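Local atomic coordinates of Lmo0325 protein (Listeria monocytogenes EGD-e, PDB entry 4RYK), a protein that probably binds DNA through an N-terminal helix-turn-helix domain and is thought to act as a transcriptional regulator of the Rgg type. Residues F174-Q179 with Q217-Y222; R165-G170 with I180-I185; E213-N218 with N250-A255. One frame throughout, in Å; residues are numbered along the deposited sequence.

How the interactions relate
All three contacts belong to the helical Rgg-type C-terminal domain, and their chemistry follows their depth. Interaction 1 is a surface contact, polar and loose: a glutamate, a lysine, a tyrosine and one water bring the start of helix 176-193 close to the start of helix 220-235. Interactions 2 and 3 are buried and apolar, each centred on one side chain, Phe-167 or Ile-215, that reaches from one helix to another. Interactions 1 and 2 share helix 176-193 and touch through Phe-174 and Phe-182. Interactions 1 and 3 share Gln-217 and Asn-218, where helix 197-216 ends. Interactions 2 and 3, with centres about 19 Å apart, do not meet.

Interaction 1. Residues F174-Q179 with Q217-Y222; sequences FEEEVQ and QNKINY
A trans first torsion (chi1 -169°) and an extended chain carry the Glu-176 carboxylate out from the first turn of its helix toward Lys-219. The lysine comes from the opposite direction and bends at its last torsion (chi4 94°), which turns NZ aside to Gln-217. There it gives a short hydrogen bond, NZ of Lys-219 to OE1 of Gln-217 at 2.6 Å, nearly in line with the amide C=O. What faces the carboxylate most closely is therefore the methylene next to the amine: Lys-219 CE lies 3.6 Å from Glu-176 OE2. The salt bridge is long, 3.9 Å between Glu-176 OE1 and Lys-219 NZ, so the attraction between the charges is probably weak. OE2 also meets the Tyr-222 ring at its edge and in its plane, 3.7 Å from CE2, with the carboxylate turned 83° to the ring. A water, weakly bonded to Glu-176 OE2 at 2.5 Å, joins that oxygen to Tyr-222 OH, 3.3 Å from the water. Glu-175 and Lys-219 stand at the N-cap positions of helices 176-193 and 220-235, and Asn-218, with positive phi, is the C-prime residue of the Schellman motif that ends helix 197-216. The contact thus lies at the protein surface where two helices begin, with Leu-214 of helix 197-216 packed against Lys-219 and Tyr-222.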
loop_
_atom_site.group_PDB
_atom_site.type_symbol
_atom_site.label_atom_id
_atom_site.label_comp_id
_atom_site.label_asym_id
_atom_site.label_seq_id
_atom_site.Cartn_x
_atom_site.Cartn_y
_atom_site.Cartn_z
ATOM N N PHE A 174 -17.382 13.716 20.911
ATOM C CA PHE A 174 -18.006 12.786 21.846
ATOM C C PHE A 174 -17.495 13.011 23.255
ATOM O O PHE A 174 -16.359 13.419 23.440
ATOM C CB PHE A 174 -17.704 11.360 21.449
ATOM C CG PHE A 174 -17.828 11.083 19.969
ATOM C CD1 PHE A 174 -18.969 11.417 19.277
ATOM C CD2 PHE A 174 -16.808 10.454 19.302
ATOM C CE1 PHE A 174 -19.081 11.127 17.926
ATOM C CE2 PHE A 174 -16.886 10.194 17.938
ATOM C CZ PHE A 174 -18.048 10.526 17.254
ATOM N N GLU A 175 -18.324 12.701 24.246
ATOM C CA GLU A 175 -17.844 12.622 25.626
ATOM C C GLU A 175 -16.770 11.545 25.751
ATOM O O GLU A 175 -16.706 10.582 24.957
ATOM C CB GLU A 175 -18.977 12.234 26.570
ATOM C CG GLU A 175 -20.169 13.150 26.482
ATOM C CD GLU A 175 -21.237 12.790 27.487
ATOM O OE1 GLU A 175 -21.696 11.610 27.490
ATOM O OE2 GLU A 175 -21.607 13.696 28.269
ATOM N N GLU A 176 -15.963 11.683 26.785
ATOM C CA GLU A 176 -14.845 10.805 27.008
ATOM C C GLU A 176 -15.260 9.354 27.108
ATOM O O GLU A 176 -14.596 8.494 26.549
ATOM C CB GLU A 176 -14.077 11.202 28.248
ATOM C CG GLU A 176 -12.750 10.458 28.350
ATOM C CD GLU A 176 -11.800 11.056 29.399
ATOM O OE1 GLU A 176 -12.027 12.190 29.873
ATOM O OE2 GLU A 176 -10.809 10.396 29.758
ATOM N N GLU A 177 -16.369 9.069 27.781
ATOM C CA GLU A 177 -16.772 7.687 27.933
ATOM C C GLU A 177 -17.040 7.048 26.573
ATOM O O GLU A 177 -16.718 5.902 26.340
ATOM C CB GLU A 177 -18.026 7.583 28.789
ATOM C CG GLU A 177 -18.345 6.169 29.194
ATOM C CD GLU A 177 -19.767 6.030 29.788
ATOM O OE1 GLU A 177 -20.334 7.001 30.400
ATOM O OE2 GLU A 177 -20.326 4.924 29.584
ATOM N N VAL A 178 -17.655 7.831 25.699
ATOM C CA VAL A 178 -18.067 7.394 24.386
ATOM C C VAL A 178 -16.813 7.286 23.489
ATOM O O VAL A 178 -16.680 6.361 22.731
ATOM C CB VAL A 178 -19.046 8.445 23.819
ATOM C CG1 VAL A 178 -19.426 8.148 22.392
ATOM C CG2 VAL A 178 -20.311 8.524 24.662
ATOM N N GLN A 179 -15.914 8.251 23.583
ATOM C CA GLN A 179 -14.640 8.174 22.862
ATOM C C GLN A 179 -13.941 6.883 23.190
ATOM O O GLN A 179 -13.494 6.193 22.295
ATOM C CB GLN A 179 -13.716 9.289 23.237
ATOM C CG GLN A 179 -14.201 10.651 22.781
ATOM C CD GLN A 179 -13.327 11.781 23.322
ATOM O OE1 GLN A 179 -12.808 11.695 24.423
ATOM N NE2 GLN A 179 -13.164 12.830 22.544
ATOM N N GLN A 217 -3.181 16.924 26.309
ATOM C CA GLN A 217 -4.089 16.938 27.447
ATOM C C GLN A 217 -3.526 16.289 28.700
ATOM O O GLN A 217 -4.268 16.079 29.642
ATOM C CB GLN A 217 -5.337 16.177 27.126
ATOM C CG GLN A 217 -6.132 16.768 26.006
ATOM C CD GLN A 217 -7.325 15.896 25.718
ATOM O OE1 GLN A 217 -7.771 15.120 26.571
ATOM N NE2 GLN A 217 -7.828 15.986 24.514
ATOM N N ASN A 218 -2.260 15.888 28.693
ATOM C CA ASN A 218 -1.659 15.346 29.882
ATOM C C ASN A 218 -2.344 14.092 30.422
ATOM O O ASN A 218 -2.383 13.879 31.639
ATOM C CB ASN A 218 -1.662 16.416 30.974
ATOM C CG ASN A 218 -0.618 16.166 32.009
ATOM O OD1 ASN A 218 0.476 15.745 31.688
ATOM N ND2 ASN A 218 -0.954 16.403 33.259
ATOM N N LYS A 219 -2.878 13.266 29.527
ATOM C CA LYS A 219 -3.418 11.973 29.909
ATOM C C LYS A 219 -2.386 10.956 29.538
ATOM O O LYS A 219 -2.473 10.331 28.468
ATOM C CB LYS A 219 -4.698 11.724 29.158
ATOM C CG LYS A 219 -5.785 12.741 29.480
ATOM C CD LYS A 219 -7.149 12.158 29.155
ATOM C CE LYS A 219 -8.266 12.995 29.767
ATOM N NZ LYS A 219 -8.721 13.977 28.749
ATOM N N ILE A 220 -1.378 10.831 30.386
ATOM C CA ILE A 220 -0.142 10.115 30.058
ATOM C C ILE A 220 -0.272 8.578 30.074
ATOM O O ILE A 220 0.321 7.881 29.213
ATOM C CB ILE A 220 1.016 10.631 30.934
ATOM C CG1 ILE A 220 1.209 12.131 30.680
ATOM C CG2 ILE A 220 2.326 9.920 30.608
ATOM C CD1 ILE A 220 1.409 12.530 29.221
ATOM N N ASN A 221 -1.080 8.054 30.989
ATOM C CA ASN A 221 -1.426 6.621 30.962
ATOM C C ASN A 221 -2.017 6.233 29.617
ATOM O O ASN A 221 -1.616 5.264 29.020
ATOM C CB ASN A 221 -2.439 6.263 32.041
ATOM C CG ASN A 221 -1.892 6.471 33.432
ATOM O OD1 ASN A 221 -0.671 6.562 33.622
ATOM N ND2 ASN A 221 -2.783 6.550 34.424
ATOM N N TYR A 222 -2.998 7.001 29.175
ATOM C CA TYR A 222 -3.655 6.728 27.917
ATOM C C TYR A 222 -2.708 6.940 26.729
ATOM O O TYR A 222 -2.753 6.185 25.771
ATOM C CB TYR A 222 -4.891 7.609 27.788
ATOM C CG TYR A 222 -6.067 7.237 28.684
ATOM C CD1 TYR A 222 -6.064 6.082 29.471
ATOM C CD2 TYR A 222 -7.208 8.030 28.695
ATOM C CE1 TYR A 222 -7.156 5.762 30.262
ATOM C CE2 TYR A 222 -8.301 7.717 29.474
ATOM C CZ TYR A 222 -8.277 6.580 30.253
ATOM O OH TYR A 222 -9.390 6.273 31.038
HETATM O O HOH W 1 -11.781 8.518 31.122
#

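Interaction 2. Residues R165-G170 with I180-I185; sequences RIFSNG and IHFYQI
Phe-167 reaches across to Phe-182 and Tyr-183, a fully trans chi1 (180°) carrying its ring away from its own helix. From CB, which points at helix 176-193, the chain passes through CG to CD1, the first ring atom to approach a partner, 4.0 Å from Phe-182 CB. CE1 comes nearer, 3.6 Å from the same CB, and is also 4.2 Å from Phe-182 CD2, where it lies at the edge of that ring. At the tip, CZ is 4.0 Å from Tyr-183 N, with Phe-182 CB and Tyr-183 CB also near; the approach to the Phe-167 ring is oblique. Phe-167 thus rests against the base of Phe-182, whose ring end leads away from segment 165-170 and meets Phe-174 edge-to-face; Phe-174 also touches Phe-167. Further round helix 161-170, the carbonyl oxygen of Arg-165 takes hydrogen bonds from Ser-168 OG and Asn-169 ND2, each 3.0 Å away, on opposite faces of its plane. The contact packs two successive, roughly antiparallel helices, a helical hairpin of this all-helical, TPR-clan domain, with Leu-206 of helix 197-216 touching Phe-167 and Leu-153 of helix 143-153 against Phe-182.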
loop_
_atom_site.group_PDB
_atom_site.type_symbol
_atom_site.label_atom_id
_atom_site.label_comp_id
_atom_site.label_asym_id
_atom_site.label_seq_id
_atom_site.Cartn_x
_atom_site.Cartn_y
_atom_site.Cartn_z
ATOM N N ARG A 165 -12.221 6.108 9.529
ATOM C CA ARG A 165 -12.066 7.487 9.029
ATOM C C ARG A 165 -13.071 8.436 9.660
ATOM O O ARG A 165 -12.742 9.551 9.996
ATOM C CB ARG A 165 -12.274 7.484 7.533
ATOM C CG ARG A 165 -11.140 6.815 6.808
ATOM C CD ARG A 165 -11.645 6.433 5.448
ATOM N NE ARG A 165 -10.497 6.085 4.708
ATOM C CZ ARG A 165 -10.311 5.024 3.970
ATOM N NH1 ARG A 165 -11.273 4.080 3.696
ATOM N NH2 ARG A 165 -9.100 4.980 3.429
ATOM N N ILE A 166 -14.308 7.987 9.830
ATOM C CA ILE A 166 -15.306 8.840 10.440
ATOM C C ILE A 166 -14.876 9.202 11.870
ATOM O O ILE A 166 -14.865 10.380 12.259
ATOM C CB ILE A 166 -16.685 8.178 10.414
ATOM C CG1 ILE A 166 -17.262 8.203 8.997
ATOM C CG2 ILE A 166 -17.620 8.919 11.367
ATOM C CD1 ILE A 166 -18.393 7.226 8.779
ATOM N N PHE A 167 -14.473 8.177 12.626
ATOM C CA PHE A 167 -14.081 8.314 14.008
ATOM C C PHE A 167 -12.971 9.298 14.089
ATOM O O PHE A 167 -12.964 10.176 14.971
ATOM C CB PHE A 167 -13.557 7.008 14.562
ATOM C CG PHE A 167 -13.138 7.076 15.970
ATOM C CD1 PHE A 167 -14.028 7.511 16.940
ATOM C CD2 PHE A 167 -11.908 6.630 16.355
ATOM C CE1 PHE A 167 -13.669 7.521 18.277
ATOM C CE2 PHE A 167 -11.545 6.630 17.686
ATOM C CZ PHE A 167 -12.410 7.091 18.637
ATOM N N SER A 168 -12.029 9.187 13.178
ATOM C CA SER A 168 -10.914 10.065 13.309
ATOM C C SER A 168 -11.285 11.562 13.057
ATOM O O SER A 168 -10.614 12.414 13.601
ATOM C CB SER A 168 -9.762 9.609 12.446
ATOM O OG SER A 168 -10.030 10.063 11.171
ATOM N N ASN A 169 -12.351 11.891 12.311
ATOM C CA ASN A 169 -12.839 13.298 12.258
ATOM C C ASN A 169 -13.758 13.677 13.406
ATOM O O ASN A 169 -13.799 14.817 13.853
ATOM C CB ASN A 169 -13.648 13.570 10.984
ATOM C CG ASN A 169 -12.793 13.640 9.783
ATOM O OD1 ASN A 169 -12.512 14.723 9.253
ATOM N ND2 ASN A 169 -12.335 12.500 9.351
ATOM N N GLY A 170 -14.561 12.723 13.826
ATOM C CA GLY A 170 -15.572 12.984 14.801
ATOM C C GLY A 170 -15.123 12.959 16.253
ATOM O O GLY A 170 -15.940 13.251 17.151
ATOM N N ILE A 180 -13.877 6.523 24.469
ATOM C CA ILE A 180 -13.207 5.280 24.884
ATOM C C ILE A 180 -13.902 4.032 24.395
ATOM O O ILE A 180 -13.247 3.088 23.924
ATOM C CB ILE A 180 -13.054 5.245 26.401
ATOM C CG1 ILE A 180 -11.987 6.276 26.807
ATOM C CG2 ILE A 180 -12.709 3.840 26.898
ATOM C CD1 ILE A 180 -12.080 6.684 28.272
ATOM N N HIS A 181 -15.223 4.013 24.512
ATOM C CA HIS A 181 -16.020 2.920 23.997
ATOM C C HIS A 181 -15.819 2.737 22.472
ATOM O O HIS A 181 -15.644 1.628 21.990
ATOM C CB HIS A 181 -17.520 3.146 24.334
ATOM C CG HIS A 181 -18.448 2.188 23.647
ATOM N ND1 HIS A 181 -18.795 0.960 24.176
ATOM C CD2 HIS A 181 -19.093 2.273 22.453
ATOM C CE1 HIS A 181 -19.619 0.337 23.351
ATOM N NE2 HIS A 181 -19.826 1.116 22.304
ATOM N N PHE A 182 -15.848 3.810 21.715
ATOM C CA PHE A 182 -15.616 3.691 20.278
ATOM C C PHE A 182 -14.178 3.209 19.970
ATOM O O PHE A 182 -13.968 2.388 19.092
ATOM C CB PHE A 182 -15.866 5.021 19.536
ATOM C CG PHE A 182 -17.307 5.398 19.378
ATOM C CD1 PHE A 182 -18.316 4.455 19.295
ATOM C CD2 PHE A 182 -17.649 6.712 19.271
ATOM C CE1 PHE A 182 -19.648 4.822 19.148
ATOM C CE2 PHE A 182 -18.980 7.093 19.154
ATOM C CZ PHE A 182 -19.984 6.152 19.089
ATOM N N TYR A 183 -13.206 3.755 20.676
ATOM C CA TYR A 183 -11.845 3.301 20.599
ATOM C C TYR A 183 -11.695 1.779 20.797
ATOM O O TYR A 183 -11.011 1.105 20.003
ATOM C CB TYR A 183 -10.985 4.086 21.610
ATOM C CG TYR A 183 -9.545 3.612 21.700
ATOM C CD1 TYR A 183 -8.594 4.114 20.854
ATOM C CD2 TYR A 183 -9.131 2.690 22.650
ATOM C CE1 TYR A 183 -7.276 3.677 20.926
ATOM C CE2 TYR A 183 -7.812 2.268 22.726
ATOM C CZ TYR A 183 -6.895 2.766 21.854
ATOM O OH TYR A 183 -5.568 2.373 21.870
ATOM N N GLN A 184 -12.339 1.232 21.831
ATOM C CA GLN A 184 -12.339 -0.216 22.049
ATOM C C GLN A 184 -12.962 -0.956 20.855
ATOM O O GLN A 184 -12.404 -1.901 20.362
ATOM C CB GLN A 184 -12.987 -0.590 23.390
ATOM C CG GLN A 184 -12.075 -0.223 24.555
ATOM C CD GLN A 184 -12.742 -0.277 25.938
ATOM O OE1 GLN A 184 -13.941 -0.600 26.106
ATOM N NE2 GLN A 184 -11.953 0.055 26.956
ATOM N N ILE A 185 -14.053 -0.492 20.307
ATOM C CA ILE A 185 -14.561 -1.134 19.076
ATOM C C ILE A 185 -13.589 -1.045 17.888
ATOM O O ILE A 185 -13.392 -2.030 17.178
ATOM C CB ILE A 185 -15.865 -0.485 18.636
ATOM C CG1 ILE A 185 -16.889 -0.459 19.777
ATOM C CG2 ILE A 185 -16.416 -1.176 17.409
ATOM C CD1 ILE A 185 -17.685 -1.719 19.959
#

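Interaction 3. Residues E213-N218 with N250-A255; sequences ELIIQN and NYYQGA
Tyr-252 and Ala-255, three residues apart on helix 243-259, receive the end of Ile-215 from helix 197-216. The isoleucine has CG1 opposite its carbonyl carbon (chi1 -71°), and a nearly trans chi2 (168°) extends CD1 toward them. Along the second segment, Asn-250 comes first and takes no part across the contact; it bonds to the second subunit, ND2 to the backbone oxygen of Glu-279 and OD1 to His-281 NE2, both of that other chain. Tyr-251 follows, without reaching Ile-215: its CD1 lies 3.8 Å above one face of the Tyr-252 ring, offset toward the rim, so the two neighbouring aromatic side chains pack together on the helix. Tyr-252 makes the closest approach across the contact, its CD1 3.6 Å from Ile-215 CD1, the two side chains crossing at a slant. Its ring extends beside helix 197-216 until its hydroxyl hydrogen-bonds to OD2 of Asp-212, so the residue is held at its polar end as well as by apolar packing. The CB of Gln-253 is directed away from helix 197-216. After the buried Gly-254 comes Ala-255, whose CB sits 4.1 Å from Ile-215 CD1. One methyl carbon of Ile-215 thus touches both residues. It carries this contact between helix 197-216 and helix 243-259, while the same isoleucine also packs on Ala-223 of helix 220-235 and Phe-296 of helix 283-300, so that four helices converge around one buried side chain.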
loop_
_atom_site.group_PDB
_atom_site.type_symbol
_atom_site.label_atom_id
_atom_site.label_comp_id
_atom_site.label_asym_id
_atom_site.label_seq_id
_atom_site.Cartn_x
_atom_site.Cartn_y
_atom_site.Cartn_z
ATOM N N GLU A 213 -2.793 14.089 20.819
ATOM C CA GLU A 213 -3.852 14.815 21.558
ATOM C C GLU A 213 -3.864 14.455 23.035
ATOM O O GLU A 213 -4.147 15.300 23.889
ATOM C CB GLU A 213 -5.226 14.581 20.928
ATOM C CG GLU A 213 -6.241 15.662 21.290
ATOM C CD GLU A 213 -5.818 17.015 20.743
ATOM O OE1 GLU A 213 -5.791 17.172 19.497
ATOM O OE2 GLU A 213 -5.459 17.892 21.553
ATOM N N LEU A 214 -3.539 13.207 23.349
ATOM C CA LEU A 214 -3.519 12.780 24.733
ATOM C C LEU A 214 -2.357 13.394 25.462
ATOM O O LEU A 214 -2.478 13.774 26.648
ATOM C CB LEU A 214 -3.440 11.276 24.861
ATOM C CG LEU A 214 -4.744 10.650 24.430
ATOM C CD1 LEU A 214 -4.515 9.173 24.157
ATOM C CD2 LEU A 214 -5.858 10.916 25.447
ATOM N N ILE A 215 -1.231 13.500 24.778
ATOM C CA ILE A 215 -0.073 14.121 25.419
ATOM C C ILE A 215 -0.434 15.557 25.796
ATOM O O ILE A 215 -0.381 15.918 26.968
ATOM C CB ILE A 215 1.189 14.057 24.550
ATOM C CG1 ILE A 215 1.711 12.613 24.483
ATOM C CG2 ILE A 215 2.284 14.959 25.109
ATOM C CD1 ILE A 215 2.768 12.407 23.423
ATOM N N ILE A 216 -0.867 16.332 24.806
ATOM C CA ILE A 216 -1.305 17.716 24.999
ATOM C C ILE A 216 -2.278 17.879 26.136
ATOM O O ILE A 216 -2.211 18.864 26.846
ATOM C CB ILE A 216 -1.920 18.289 23.705
ATOM C CG1 ILE A 216 -0.785 18.682 22.748
ATOM C CG2 ILE A 216 -2.820 19.490 23.989
ATOM C CD1 ILE A 216 -1.207 18.849 21.307
ATOM N N GLN A 217 -3.181 16.924 26.309
ATOM C CA GLN A 217 -4.089 16.938 27.447
ATOM C C GLN A 217 -3.526 16.289 28.700
ATOM O O GLN A 217 -4.268 16.079 29.642
ATOM C CB GLN A 217 -5.337 16.177 27.126
ATOM C CG GLN A 217 -6.132 16.768 26.006
ATOM C CD GLN A 217 -7.325 15.896 25.718
ATOM O OE1 GLN A 217 -7.771 15.120 26.571
ATOM N NE2 GLN A 217 -7.828 15.986 24.514
ATOM N N ASN A 218 -2.260 15.888 28.693
ATOM C CA ASN A 218 -1.659 15.346 29.882
ATOM C C ASN A 218 -2.344 14.092 30.422
ATOM O O ASN A 218 -2.383 13.879 31.639
ATOM C CB ASN A 218 -1.662 16.416 30.974
ATOM C CG ASN A 218 -0.618 16.166 32.009
ATOM O OD1 ASN A 218 0.476 15.745 31.688
ATOM N ND2 ASN A 218 -0.954 16.403 33.259
ATOM N N ASN A 250 8.856 7.088 17.434
ATOM C CA ASN A 250 10.055 7.495 18.156
ATOM C C ASN A 250 9.923 8.910 18.704
ATOM O O ASN A 250 10.338 9.157 19.846
ATOM C CB ASN A 250 11.333 7.413 17.312
ATOM C CG ASN A 250 11.849 5.980 17.125
ATOM O OD1 ASN A 250 11.447 5.050 17.822
ATOM N ND2 ASN A 250 12.774 5.815 16.186
ATOM N N TYR A 251 9.374 9.834 17.896
ATOM C CA TYR A 251 9.110 11.177 18.359
ATOM C C TYR A 251 8.216 11.187 19.629
ATOM O O TYR A 251 8.560 11.773 20.653
ATOM C CB TYR A 251 8.463 12.046 17.270
ATOM C CG TYR A 251 8.158 13.402 17.850
ATOM C CD1 TYR A 251 6.949 13.650 18.476
ATOM C CD2 TYR A 251 9.114 14.415 17.826
ATOM C CE1 TYR A 251 6.685 14.882 19.077
ATOM C CE2 TYR A 251 8.882 15.636 18.409
ATOM C CZ TYR A 251 7.668 15.877 19.048
ATOM O OH TYR A 251 7.465 17.112 19.622
ATOM N N TYR A 252 7.060 10.553 19.555
ATOM C CA TYR A 252 6.149 10.554 20.711
ATOM C C TYR A 252 6.679 9.820 21.964
ATOM O O TYR A 252 6.370 10.222 23.086
ATOM C CB TYR A 252 4.738 10.077 20.306
ATOM C CG TYR A 252 4.023 11.092 19.438
ATOM C CD1 TYR A 252 3.717 12.362 19.928
ATOM C CD2 TYR A 252 3.640 10.794 18.149
ATOM C CE1 TYR A 252 3.065 13.301 19.146
ATOM C CE2 TYR A 252 2.992 11.735 17.342
ATOM C CZ TYR A 252 2.732 12.983 17.833
ATOM O OH TYR A 252 2.095 13.914 17.052
ATOM N N GLN A 253 7.508 8.799 21.788
ATOM C CA GLN A 253 8.117 8.082 22.915
ATOM C C GLN A 253 9.056 9.076 23.613
ATOM O O GLN A 253 9.132 9.144 24.859
ATOM C CB GLN A 253 8.863 6.835 22.443
ATOM C CG GLN A 253 9.562 6.037 23.539
ATOM C CD GLN A 253 8.605 5.591 24.645
ATOM O OE1 GLN A 253 8.069 4.505 24.569
ATOM N NE2 GLN A 253 8.341 6.456 25.637
ATOM N N GLY A 254 9.702 9.909 22.798
ATOM C CA GLY A 254 10.563 10.958 23.315
ATOM C C GLY A 254 9.795 11.927 24.188
ATOM O O GLY A 254 10.193 12.220 25.299
ATOM N N ALA A 255 8.670 12.398 23.678
ATOM C CA ALA A 255 7.855 13.368 24.395
ATOM C C ALA A 255 7.348 12.784 25.719
ATOM O O ALA A 255 7.381 13.442 26.750
ATOM C CB ALA A 255 6.673 13.776 23.519
#